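Local coordinates for protein putative trimethylamine methyltransferase (Rhizobium meliloti, PDB 4YYC) that probably acts as a methyltransferase, as a member of the trimethylamine methyltransferase family, at residues 76-81 and 95-100. Residues are numbered along the deposited sequence; the frame is centred on the assembly and turned at random.
Sequences EFRDDA and RGQRVH
The carboxylate of E76 joins two arginines, R98 on the partner strand and R78 just past the end of its own strand. OE2 receives R98 NE at 2.7 Å, met on its anti side 17° out of the carboxylate plane, while OE1 offers its anti lone pair to R78 NE at 2.8 Å. The R98 chain, folded at chi2 and chi3, curls round OE2, whereas R78 runs extended from CG to NE and presents the edge of its guanidinium. An alanine in place of E76 would probably leave both arginines without their shared anion, with R98 still tied to I73 O through NH1 but R78 freer to turn.

Backbone pairing supplies the frame. E76 and R98 form an antiparallel non-hydrogen-bonded pair, CA to CA 4.3 Å, and F77 N donates to Q97 O at 3.0 Å. Q97 and G96 occupy the corners of a type II' turn from R95 to R98 that closes the hairpin of strands 93-95 and 98-100.

Amide contacts extend the join beyond the strands. Q97 OE1 accepts D79 N at 2.8 Å in a nearly straight bond (175°), although the donor sits above the carbonyl plane. Q97 NE2 donates to two waters, one linked to E76 OE1 and the other weakly to D79 OD2.

On the other sheet face, V99 CG2 lies 3.7 Å from F77 CD1, in an apolar layer with L84 and W87 of helix 81-90. The contact is thus two-sided: an apolar face buried against that helix, and a charged face packed beside P441 and G442 of the second subunit, where the shared carboxylate probably tempers the like charges of R78 and R98.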
loop_
_atom_site.group_PDB
_atom_site.type_symbol
_atom_site.label_atom_id
_atom_site.label_comp_id
_atom_site.label_asym_id
_atom_site.label_seq_id
_atom_site.Cartn_x
_atom_site.Cartn_y
_atom_site.Cartn_z
ATOM N N GLU A 76 -21.473 27.947 6.537
ATOM C CA GLU A 76 -21.181 29.200 7.258
ATOM C C GLU A 76 -19.919 29.874 6.726
ATOM O O GLU A 76 -18.895 29.226 6.557
ATOM C CB GLU A 76 -20.982 28.920 8.742
ATOM C CG GLU A 76 -22.198 28.316 9.437
ATOM C CD GLU A 76 -23.025 29.358 10.150
ATOM O OE1 GLU A 76 -22.481 30.052 11.034
ATOM O OE2 GLU A 76 -24.222 29.516 9.817
ATOM N N PHE A 77 -19.993 31.188 6.480
ATOM C CA PHE A 77 -18.841 32.000 6.188
ATOM C C PHE A 77 -18.824 32.968 7.339
ATOM O O PHE A 77 -19.602 33.914 7.368
ATOM C CB PHE A 77 -18.975 32.672 4.816
ATOM C CG PHE A 77 -18.625 31.752 3.671
ATOM C CD1 PHE A 77 -19.452 30.684 3.322
ATOM C CD2 PHE A 77 -17.431 31.917 2.980
ATOM C CE1 PHE A 77 -19.070 29.809 2.317
ATOM C CE2 PHE A 77 -17.054 31.045 1.971
ATOM C CZ PHE A 77 -17.861 29.985 1.650
ATOM N N ARG A 78 -17.967 32.717 8.330
ATOM C CA ARG A 78 -18.063 33.447 9.604
ATOM C C ARG A 78 -17.121 34.624 9.739
ATOM O O ARG A 78 -15.997 34.561 9.306
ATOM C CB ARG A 78 -17.836 32.497 10.759
ATOM C CG ARG A 78 -18.916 31.464 10.827
ATOM C CD ARG A 78 -18.765 30.564 12.038
ATOM N NE ARG A 78 -19.936 29.696 12.213
ATOM C CZ ARG A 78 -19.999 28.723 13.130
ATOM N NH1 ARG A 78 -18.960 28.476 13.919
ATOM N NH2 ARG A 78 -21.091 27.971 13.239
ATOM N N ASP A 79 -17.628 35.684 10.356
ATOM C CA ASP A 79 -16.863 36.858 10.723
ATOM C C ASP A 79 -16.191 37.507 9.519
ATOM O O ASP A 79 -15.097 38.053 9.661
ATOM C CB ASP A 79 -15.855 36.493 11.854
ATOM C CG ASP A 79 -16.536 35.885 13.064
ATOM O OD1 ASP A 79 -17.396 36.541 13.612
ATOM O OD2 ASP A 79 -16.268 34.716 13.416
ATOM N N ASP A 80 -16.873 37.488 8.357
ATOM C CA ASP A 80 -16.362 38.042 7.093
ATOM C C ASP A 80 -17.502 38.626 6.264
ATOM O O ASP A 80 -18.119 37.979 5.419
ATOM C CB ASP A 80 -15.579 37.012 6.271
ATOM C CG ASP A 80 -14.761 37.663 5.159
ATOM O OD1 ASP A 80 -15.148 38.727 4.640
ATOM O OD2 ASP A 80 -13.689 37.122 4.834
ATOM N N ALA A 81 -17.792 39.893 6.555
ATOM C CA ALA A 81 -18.899 40.571 5.915
ATOM C C ALA A 81 -18.695 40.697 4.410
ATOM O O ALA A 81 -19.629 40.617 3.659
ATOM C CB ALA A 81 -19.103 41.954 6.510
ATOM N N ARG A 95 -28.359 33.942 5.041
ATOM C CA ARG A 95 -29.218 33.979 6.229
ATOM C C ARG A 95 -28.301 34.045 7.445
ATOM O O ARG A 95 -27.717 33.035 7.846
ATOM C CB ARG A 95 -30.103 32.736 6.278
ATOM C CG ARG A 95 -30.970 32.549 5.047
ATOM C CD ARG A 95 -31.899 31.351 5.191
ATOM N NE ARG A 95 -32.299 30.868 3.865
ATOM C CZ ARG A 95 -32.627 29.609 3.552
ATOM N NH1 ARG A 95 -32.666 28.624 4.467
ATOM N NH2 ARG A 95 -32.905 29.319 2.281
ATOM N N GLY A 96 -28.138 35.245 7.998
ATOM C CA GLY A 96 -27.079 35.457 9.003
ATOM C C GLY A 96 -25.710 35.232 8.374
ATOM O O GLY A 96 -25.363 35.895 7.399
ATOM N N GLN A 97 -24.966 34.272 8.909
ATOM C CA GLN A 97 -23.670 33.896 8.363
ATOM C C GLN A 97 -23.753 32.623 7.566
ATOM O O GLN A 97 -22.716 32.133 7.120
ATOM C CB GLN A 97 -22.656 33.754 9.482
ATOM C CG GLN A 97 -22.523 35.035 10.268
ATOM C CD GLN A 97 -21.305 35.023 11.142
ATOM O OE1 GLN A 97 -20.394 35.822 10.959
ATOM N NE2 GLN A 97 -21.257 34.085 12.077
ATOM N N ARG A 98 -24.965 32.097 7.344
ATOM C CA ARG A 98 -25.123 30.842 6.584
ATOM C C ARG A 98 -25.415 31.184 5.130
ATOM O O ARG A 98 -26.362 31.921 4.841
ATOM C CB ARG A 98 -26.293 30.045 7.143
ATOM C CG ARG A 98 -26.427 28.635 6.579
ATOM C CD ARG A 98 -25.367 27.700 7.090
ATOM N NE ARG A 98 -25.523 27.488 8.528
ATOM C CZ ARG A 98 -26.412 26.692 9.107
ATOM N NH1 ARG A 98 -27.275 25.931 8.391
ATOM N NH2 ARG A 98 -26.436 26.644 10.447
ATOM N N VAL A 99 -24.613 30.640 4.222
ATOM C CA VAL A 99 -24.837 30.822 2.806
ATOM C C VAL A 99 -25.521 29.586 2.215
ATOM O O VAL A 99 -24.979 28.501 2.305
ATOM C CB VAL A 99 -23.525 31.085 2.070
ATOM C CG1 VAL A 99 -23.816 31.390 0.619
ATOM C CG2 VAL A 99 -22.784 32.245 2.715
ATOM N N HIS A 100 -26.725 29.784 1.643
ATOM C CA HIS A 100 -27.466 28.727 0.962
ATOM C C HIS A 100 -27.290 28.904 -0.543
ATOM O O HIS A 100 -27.517 29.992 -1.089
ATOM C CB HIS A 100 -28.948 28.772 1.351
ATOM C CG HIS A 100 -29.191 28.498 2.807
ATOM N ND1 HIS A 100 -29.575 27.257 3.274
ATOM C CD2 HIS A 100 -29.072 29.291 3.900
ATOM C CE1 HIS A 100 -29.692 27.303 4.590
ATOM N NE2 HIS A 100 -29.412 28.531 4.993
HETATM O O HOH W 1 -23.393 31.869 12.767
HETATM O O HOH W 2 -19.548 36.461 7.826
HETATM O O HOH W 3 -19.308 33.990 14.043
#